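Local atomic coordinates of probable zinc protease PqqL (Escherichia coli, PDB entry 6OFT), a protein that probably cleaves peptide bonds in the periplasm as a zinc-dependent M16-family endopeptidase, this chain being the first half of the protein. Residues G41-E46 / S92-V97; N269-F274 / K406-Q411; G51-V56 / R187-R192. All blocks are in the same frame, centred on the assembly; numbering follows the deposited sequence.

Overall arrangement
From the N terminus, the chain first opens contact 1 at the loop 41-46 and, a few residues later, contact 3 at helix 52-59. Contact 1 closes at 92-97, where the strand 96-103 begins, and contact 3 only at helix 183-193, so the two cross. Both lie by the first sheet and touch: the carboxylate of E45 accepts hydrogen bonds from the backbone N-H groups of G51 and A53, joining loop to helix start. Contact 2 follows in series, closing the loop from helix 271-296 to 406-411 among the helices beside the second sheet (strands 242-248 to 303-314). Its centre lies about 32 Å from that of contact 1 and about 40 Å from that of contact 3.

Contact 1: residues G41-E46 / S92-V97; sequences GSLQEE and SYDETV
G41 packs against the backbone of 92-95, its CA 3.3 Å from S92 O in a CA-H...O contact. A side chain here would run into S92 O and Y93 O, so the close approach depends on glycine. A water completes the fit, accepting from G41 N and donating to Y93 O. At S42 the backbone takes over: S42 N donates to S92 O over 3.1 Å, with an N-H...O angle of 161°. S42 OG, set between its own backbone N and carbonyl carbon (chi1 59°), comes 3.3 Å from Y93 CA, while its hydrogen bond goes to R169 O. L43 N then donates to Y93 O at 3.1 Å, meeting a lone pair in the carbonyl plane; with the water, that oxygen has two donors. The L43 side chain crosses that of Y93 obliquely, L43 CG 3.9 Å from Y93 CB, and its CD1 branch runs beside D94, 3.6 Å from D94 OD1. The outer ends point to other parts of the fold: Y93 OH bonds to R157, and D94 OD2 forms a salt bridge with K312 on strand 303-314 of the second sheet. Across the contact the partner turn is held from within by an ST motif, E95 N donating to S92 OG over 3.2 Å. T96 closes the turn and starts the strand, its side chain about 4 Å from that of E57, the predicted proton acceptor. The arrangement is a loop-to-turn join beside the probable zinc site of the M16 peptidase domain, on the connection from strand 31-38 to the helix that carries the HxxEH motif.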
# COMPACT_ATOMS: atom_id res chain seq x y z
N GLY A 41 -0.18 10.23 9.59
CA GLY A 41 1.14 10.16 8.99
C GLY A 41 1.62 11.55 8.57
O GLY A 41 1.24 12.55 9.18
N SER A 42 2.43 11.62 7.52
CA SER A 42 2.99 12.87 7.02
C SER A 42 1.96 13.81 6.38
O SER A 42 2.23 15.00 6.33
CB SER A 42 4.11 12.59 6.03
OG SER A 42 3.61 11.82 4.95
N LEU A 43 0.81 13.29 5.86
CA LEU A 43 -0.18 14.17 5.19
C LEU A 43 -0.62 15.34 6.07
O LEU A 43 -0.80 16.45 5.58
CB LEU A 43 -1.42 13.41 4.69
CG LEU A 43 -1.27 12.36 3.57
CD1 LEU A 43 -2.57 11.66 3.33
CD2 LEU A 43 -0.78 12.96 2.29
N GLN A 44 -0.79 15.08 7.38
CA GLN A 44 -1.30 16.06 8.35
C GLN A 44 -0.31 17.12 8.81
O GLN A 44 -0.72 18.06 9.49
CB GLN A 44 -1.90 15.35 9.56
CG GLN A 44 -3.02 14.38 9.21
CD GLN A 44 -4.18 15.00 8.46
OE1 GLN A 44 -4.61 16.13 8.73
NE2 GLN A 44 -4.73 14.26 7.51
N GLU A 45 0.98 16.98 8.44
CA GLU A 45 2.03 17.92 8.82
C GLU A 45 1.78 19.32 8.25
O GLU A 45 1.41 19.45 7.08
CB GLU A 45 3.40 17.43 8.33
CG GLU A 45 3.92 16.16 8.97
CD GLU A 45 5.14 15.57 8.30
OE1 GLU A 45 5.47 15.98 7.16
OE2 GLU A 45 5.79 14.69 8.91
N GLU A 46 2.04 20.36 9.06
CA GLU A 46 1.95 21.75 8.62
C GLU A 46 3.21 22.04 7.78
O GLU A 46 4.16 21.25 7.83
CB GLU A 46 1.84 22.71 9.82
CG GLU A 46 0.53 22.61 10.59
CD GLU A 46 -0.77 22.75 9.81
OE1 GLU A 46 -0.81 23.53 8.83
OE2 GLU A 46 -1.75 22.07 10.18
N SER A 92 4.06 6.44 7.24
CA SER A 92 3.68 6.57 5.83
C SER A 92 2.92 7.89 5.70
O SER A 92 2.88 8.69 6.63
CB SER A 92 2.82 5.39 5.39
OG SER A 92 1.56 5.39 6.04
N TYR A 93 2.31 8.12 4.54
CA TYR A 93 1.49 9.31 4.31
C TYR A 93 0.27 9.31 5.24
O TYR A 93 -0.12 10.35 5.75
CB TYR A 93 0.97 9.29 2.87
CG TYR A 93 2.04 9.43 1.82
CD1 TYR A 93 2.55 10.68 1.49
CD2 TYR A 93 2.50 8.32 1.11
CE1 TYR A 93 3.53 10.82 0.50
CE2 TYR A 93 3.49 8.45 0.13
CZ TYR A 93 3.99 9.70 -0.18
OH TYR A 93 4.93 9.86 -1.16
N ASP A 94 -0.31 8.13 5.46
CA ASP A 94 -1.58 7.91 6.16
C ASP A 94 -1.53 7.52 7.62
O ASP A 94 -2.53 7.66 8.31
CB ASP A 94 -2.37 6.82 5.41
CG ASP A 94 -2.40 6.97 3.91
OD1 ASP A 94 -2.87 8.03 3.43
OD2 ASP A 94 -1.95 6.05 3.22
N GLU A 95 -0.41 6.94 8.08
CA GLU A 95 -0.34 6.42 9.44
C GLU A 95 1.08 6.26 9.97
O GLU A 95 2.06 6.31 9.21
CB GLU A 95 -1.03 5.03 9.50
CG GLU A 95 -0.41 4.01 8.56
CD GLU A 95 -1.02 2.63 8.46
OE1 GLU A 95 -1.96 2.31 9.22
OE2 GLU A 95 -0.55 1.85 7.60
N THR A 96 1.16 6.00 11.28
CA THR A 96 2.38 5.68 12.00
C THR A 96 2.03 4.41 12.74
O THR A 96 1.01 4.37 13.43
CB THR A 96 2.80 6.79 12.97
OG1 THR A 96 2.65 8.06 12.34
CG2 THR A 96 4.23 6.63 13.41
N VAL A 97 2.82 3.35 12.56
CA VAL A 97 2.51 2.06 13.19
C VAL A 97 3.72 1.56 13.97
O VAL A 97 4.85 1.60 13.46
CB VAL A 97 1.99 1.00 12.15
CG1 VAL A 97 1.67 -0.34 12.82
CG2 VAL A 97 0.75 1.50 11.41
O HOH W 1 -1.72 11.50 7.72

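Contact 2: residues N269-F274 / K406-Q411; sequences NDEQSF and KRLWQQ
A salt bridge beside an apolar patch joins E271 and F274, in the first turn of helix 271-296, to R407, L408 and W409, where helix 398-408 passes into a 3-10 segment. The contact is partly buried (L408 and W409 buried, R407 exposed), far from the predicted zinc site. R407 NH2 reaches E271 OE2 over 2.7 Å with an N-H...O angle of 166°. The oxygen lies close to the guanidinium plane, yet the donor comes from above the carboxylate plane, and the two planes are 55° apart. The second bond, R407 NH1 to E271 OE1 at 3.3 Å, is weak. Next to it L408 crosses the E271 chain at about a right angle, L408 CD1 3.9 Å from E271 CB. The same methyl meets the F274 ring obliquely, 3.5 Å from F274 CD1. F274 has its CG anti to the backbone N (chi1 -179°), which carries the ring to W409; the planes are near parallel but slid apart, and F274 CE1 is 3.9 Å from W409 NE1. D270 N-caps the helix, its OD1 accepting from S273 N and OG on opposite faces of its carboxylate plane. This is helix-end packing in the helical layer of the chain's second alpha/beta unit.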
# COMPACT_ATOMS: atom_id res chain seq x y z
N ASN A 269 -16.79 -1.30 0.66
CA ASN A 269 -17.59 -1.36 1.88
C ASN A 269 -19.03 -1.87 1.64
O ASN A 269 -19.78 -2.05 2.61
CB ASN A 269 -17.58 -0.02 2.66
CG ASN A 269 -17.91 1.20 1.85
OD1 ASN A 269 -18.93 1.27 1.16
ND2 ASN A 269 -17.05 2.20 1.94
N ASP A 270 -19.40 -2.13 0.37
CA ASP A 270 -20.71 -2.64 -0.02
C ASP A 270 -20.63 -3.47 -1.32
O ASP A 270 -19.54 -3.61 -1.88
CB ASP A 270 -21.77 -1.51 -0.09
CG ASP A 270 -21.58 -0.43 -1.15
OD1 ASP A 270 -20.67 -0.57 -1.98
OD2 ASP A 270 -22.38 0.54 -1.15
N GLU A 271 -21.77 -4.00 -1.78
CA GLU A 271 -21.87 -4.87 -2.97
C GLU A 271 -21.49 -4.18 -4.28
O GLU A 271 -20.73 -4.76 -5.06
CB GLU A 271 -23.24 -5.53 -3.05
CG GLU A 271 -23.47 -6.44 -1.86
CD GLU A 271 -24.63 -7.41 -1.89
OE1 GLU A 271 -25.43 -7.38 -2.85
OE2 GLU A 271 -24.74 -8.20 -0.93
N GLN A 272 -21.97 -2.95 -4.50
CA GLN A 272 -21.66 -2.14 -5.68
C GLN A 272 -20.15 -1.83 -5.75
O GLN A 272 -19.56 -2.01 -6.81
CB GLN A 272 -22.49 -0.84 -5.65
CG GLN A 272 -22.31 0.09 -6.85
CD GLN A 272 -22.98 1.43 -6.64
OE1 GLN A 272 -22.31 2.45 -6.42
NE2 GLN A 272 -24.30 1.48 -6.72
N SER A 273 -19.53 -1.42 -4.62
CA SER A 273 -18.09 -1.10 -4.62
C SER A 273 -17.22 -2.37 -4.69
O SER A 273 -16.12 -2.31 -5.24
CB SER A 273 -17.71 -0.18 -3.46
OG SER A 273 -18.00 -0.75 -2.19
N PHE A 274 -17.74 -3.53 -4.23
CA PHE A 274 -17.04 -4.81 -4.36
C PHE A 274 -16.95 -5.15 -5.86
O PHE A 274 -15.90 -5.59 -6.32
CB PHE A 274 -17.79 -5.94 -3.60
CG PHE A 274 -17.12 -7.30 -3.67
CD1 PHE A 274 -17.38 -8.17 -4.73
CD2 PHE A 274 -16.25 -7.71 -2.67
CE1 PHE A 274 -16.76 -9.43 -4.79
CE2 PHE A 274 -15.62 -8.97 -2.74
CZ PHE A 274 -15.89 -9.82 -3.79
N LYS A 406 -18.43 -15.60 -5.77
CA LYS A 406 -19.33 -16.55 -6.44
C LYS A 406 -20.67 -15.90 -6.83
O LYS A 406 -21.21 -16.21 -7.89
CB LYS A 406 -19.60 -17.76 -5.53
CG LYS A 406 -18.79 -19.00 -5.88
CD LYS A 406 -19.69 -20.19 -6.18
CE LYS A 406 -18.91 -21.47 -6.35
NZ LYS A 406 -19.78 -22.62 -6.72
N ARG A 407 -21.19 -15.02 -5.97
CA ARG A 407 -22.47 -14.36 -6.21
C ARG A 407 -22.37 -13.03 -6.98
O ARG A 407 -23.11 -12.83 -7.93
CB ARG A 407 -23.22 -14.17 -4.88
CG ARG A 407 -24.54 -13.42 -5.01
CD ARG A 407 -25.29 -13.37 -3.70
NE ARG A 407 -24.55 -12.65 -2.67
CZ ARG A 407 -24.70 -11.36 -2.40
NH1 ARG A 407 -25.58 -10.64 -3.09
NH2 ARG A 407 -23.99 -10.79 -1.45
N LEU A 408 -21.51 -12.10 -6.55
CA LEU A 408 -21.41 -10.78 -7.18
C LEU A 408 -20.72 -10.77 -8.55
O LEU A 408 -21.05 -9.92 -9.38
CB LEU A 408 -20.78 -9.74 -6.25
CG LEU A 408 -21.57 -9.43 -4.97
CD1 LEU A 408 -20.84 -8.42 -4.12
CD2 LEU A 408 -23.00 -8.93 -5.27
N TRP A 409 -19.77 -11.71 -8.80
CA TRP A 409 -19.07 -11.75 -10.09
C TRP A 409 -19.99 -12.13 -11.25
O TRP A 409 -19.61 -11.90 -12.39
CB TRP A 409 -17.84 -12.66 -10.07
CG TRP A 409 -16.67 -12.19 -9.25
CD1 TRP A 409 -16.49 -10.96 -8.68
CD2 TRP A 409 -15.48 -12.94 -8.95
NE1 TRP A 409 -15.28 -10.90 -8.05
CE2 TRP A 409 -14.63 -12.10 -8.20
CE3 TRP A 409 -15.05 -14.25 -9.26
CZ2 TRP A 409 -13.39 -12.52 -7.72
CZ3 TRP A 409 -13.81 -14.66 -8.79
CH2 TRP A 409 -13.00 -13.81 -8.03
N GLN A 410 -21.22 -12.64 -10.99
CA GLN A 410 -22.14 -12.97 -12.08
C GLN A 410 -22.73 -11.68 -12.72
O GLN A 410 -23.25 -11.72 -13.84
CB GLN A 410 -23.21 -14.01 -11.68
CG GLN A 410 -24.21 -13.59 -10.61
CD GLN A 410 -24.77 -14.75 -9.81
OE1 GLN A 410 -24.05 -15.63 -9.30
NE2 GLN A 410 -26.08 -14.76 -9.63
N GLN A 411 -22.53 -10.53 -12.06
CA GLN A 411 -22.88 -9.21 -12.57
C GLN A 411 -21.76 -8.66 -13.49
O GLN A 411 -21.95 -7.65 -14.17
CB GLN A 411 -23.14 -8.23 -11.41
CG GLN A 411 -24.53 -8.42 -10.82
CD GLN A 411 -24.74 -7.56 -9.62
OE1 GLN A 411 -24.89 -6.34 -9.72
NE2 GLN A 411 -24.74 -8.18 -8.45

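Contact 3: residues G51-V56 / R187-R192; sequences GVAHFV and RQFYQR
The F189 ring carries A53 N over one face, 4.1 Å above the plane and displaced toward the rim, and touches the A53 methyl, F189 CZ lying 3.7 Å from A53 CB. V52 CG1 lies oblique to the ring, 3.6 Å from F189 CB, and V56 CG2 sits 4.0 Å from F189 CD2, likewise oblique. The Y190 ring takes V56 CG1 at its CD1, 4.0 Å away, the two side chains crossing at about a right angle. F189 has CG anti to the backbone N (chi1 -177°), which sends its ring toward the first turn of the other helix. The segments 52-56 and 187-192 cross at -87°, their axes 9.8 Å apart. The first holds H54 of the inverted HxxEH zinc motif of M16 peptidases; H54, a predicted zinc ligand, points away from this contact, and the valines face the aromatic side. Cutting F189 back to an alanine would probably leave V52, A53 and V56 without the ring they pack on, opening a gap beside the zinc-motif helix. Y190 OH is held by W120 O and A124 N, and R192 forms a salt bridge with E49, just before helix 52-59.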
# COMPACT_ATOMS: atom_id res chain seq x y z
N GLY A 51 8.45 16.14 7.83
CA GLY A 51 9.20 14.99 8.35
C GLY A 51 9.07 14.80 9.85
O GLY A 51 9.76 13.96 10.44
N VAL A 52 8.18 15.57 10.48
CA VAL A 52 7.94 15.54 11.93
C VAL A 52 7.18 14.26 12.34
O VAL A 52 7.51 13.69 13.38
CB VAL A 52 7.30 16.86 12.46
CG1 VAL A 52 6.69 16.71 13.84
CG2 VAL A 52 8.33 17.98 12.47
N ALA A 53 6.22 13.77 11.52
CA ALA A 53 5.53 12.51 11.84
C ALA A 53 6.55 11.36 11.97
O ALA A 53 6.47 10.58 12.92
CB ALA A 53 4.49 12.17 10.78
N HIS A 54 7.54 11.32 11.05
CA HIS A 54 8.60 10.30 10.99
C HIS A 54 9.61 10.51 12.13
O HIS A 54 10.09 9.53 12.71
CB HIS A 54 9.24 10.31 9.58
CG HIS A 54 10.44 9.43 9.42
ND1 HIS A 54 11.69 9.96 9.14
CD2 HIS A 54 10.55 8.08 9.48
CE1 HIS A 54 12.51 8.92 9.06
NE2 HIS A 54 11.88 7.78 9.27
N PHE A 55 9.93 11.78 12.45
CA PHE A 55 10.84 12.13 13.55
C PHE A 55 10.21 11.68 14.89
O PHE A 55 10.89 11.03 15.69
CB PHE A 55 11.18 13.63 13.55
CG PHE A 55 12.48 14.07 14.22
CD1 PHE A 55 12.87 13.52 15.44
CD2 PHE A 55 13.26 15.07 13.67
CE1 PHE A 55 14.06 13.92 16.06
CE2 PHE A 55 14.45 15.48 14.29
CZ PHE A 55 14.84 14.92 15.49
N VAL A 56 8.89 11.95 15.10
CA VAL A 56 8.14 11.54 16.30
C VAL A 56 8.24 10.00 16.50
O VAL A 56 8.49 9.56 17.62
CB VAL A 56 6.65 12.05 16.31
CG1 VAL A 56 5.79 11.29 17.32
CG2 VAL A 56 6.59 13.54 16.58
N ARG A 187 6.96 17.57 20.39
CA ARG A 187 6.02 17.31 21.48
C ARG A 187 4.64 17.82 21.08
O ARG A 187 3.66 17.16 21.36
CB ARG A 187 6.49 18.04 22.75
CG ARG A 187 5.99 17.46 24.07
CD ARG A 187 6.43 18.27 25.29
NE ARG A 187 7.83 18.72 25.20
CZ ARG A 187 8.88 18.06 25.69
NH1 ARG A 187 8.70 16.92 26.35
NH2 ARG A 187 10.10 18.54 25.54
N GLN A 188 4.57 19.00 20.43
CA GLN A 188 3.31 19.61 19.98
C GLN A 188 2.57 18.71 18.97
O GLN A 188 1.37 18.47 19.14
CB GLN A 188 3.59 21.01 19.41
CG GLN A 188 2.36 21.83 19.05
CD GLN A 188 2.67 23.29 18.74
OE1 GLN A 188 1.79 24.16 18.82
NE2 GLN A 188 3.92 23.60 18.38
N PHE A 189 3.29 18.18 17.95
CA PHE A 189 2.69 17.28 16.95
C PHE A 189 2.20 16.01 17.65
O PHE A 189 1.06 15.60 17.44
CB PHE A 189 3.72 16.92 15.86
CG PHE A 189 3.21 16.06 14.73
CD1 PHE A 189 2.76 16.63 13.54
CD2 PHE A 189 3.19 14.67 14.84
CE1 PHE A 189 2.29 15.83 12.49
CE2 PHE A 189 2.72 13.87 13.80
CZ PHE A 189 2.28 14.45 12.63
N TYR A 190 3.05 15.42 18.50
CA TYR A 190 2.75 14.23 19.29
C TYR A 190 1.48 14.39 20.12
O TYR A 190 0.61 13.52 20.05
CB TYR A 190 3.94 13.92 20.20
CG TYR A 190 3.76 12.77 21.16
CD1 TYR A 190 3.75 11.45 20.71
CD2 TYR A 190 3.73 12.99 22.54
CE1 TYR A 190 3.67 10.38 21.60
CE2 TYR A 190 3.67 11.92 23.44
CZ TYR A 190 3.64 10.62 22.96
OH TYR A 190 3.57 9.57 23.84
N GLN A 191 1.35 15.48 20.89
CA GLN A 191 0.17 15.70 21.73
C GLN A 191 -1.09 16.05 20.90
O GLN A 191 -2.20 15.74 21.32
CB GLN A 191 0.44 16.71 22.86
CG GLN A 191 1.56 16.23 23.79
CD GLN A 191 1.73 17.03 25.07
OE1 GLN A 191 1.77 16.46 26.16
NE2 GLN A 191 1.85 18.34 24.96
N ARG A 192 -0.90 16.62 19.70
CA ARG A 192 -1.98 16.95 18.77
C ARG A 192 -2.64 15.70 18.18
O ARG A 192 -3.87 15.64 18.09
CB ARG A 192 -1.44 17.83 17.61
CG ARG A 192 -2.49 18.29 16.58
CD ARG A 192 -2.29 19.71 16.06
NE ARG A 192 -0.95 19.93 15.50
CZ ARG A 192 -0.07 20.80 15.99
NH1 ARG A 192 -0.38 21.56 17.03
NH2 ARG A 192 1.13 20.91 15.44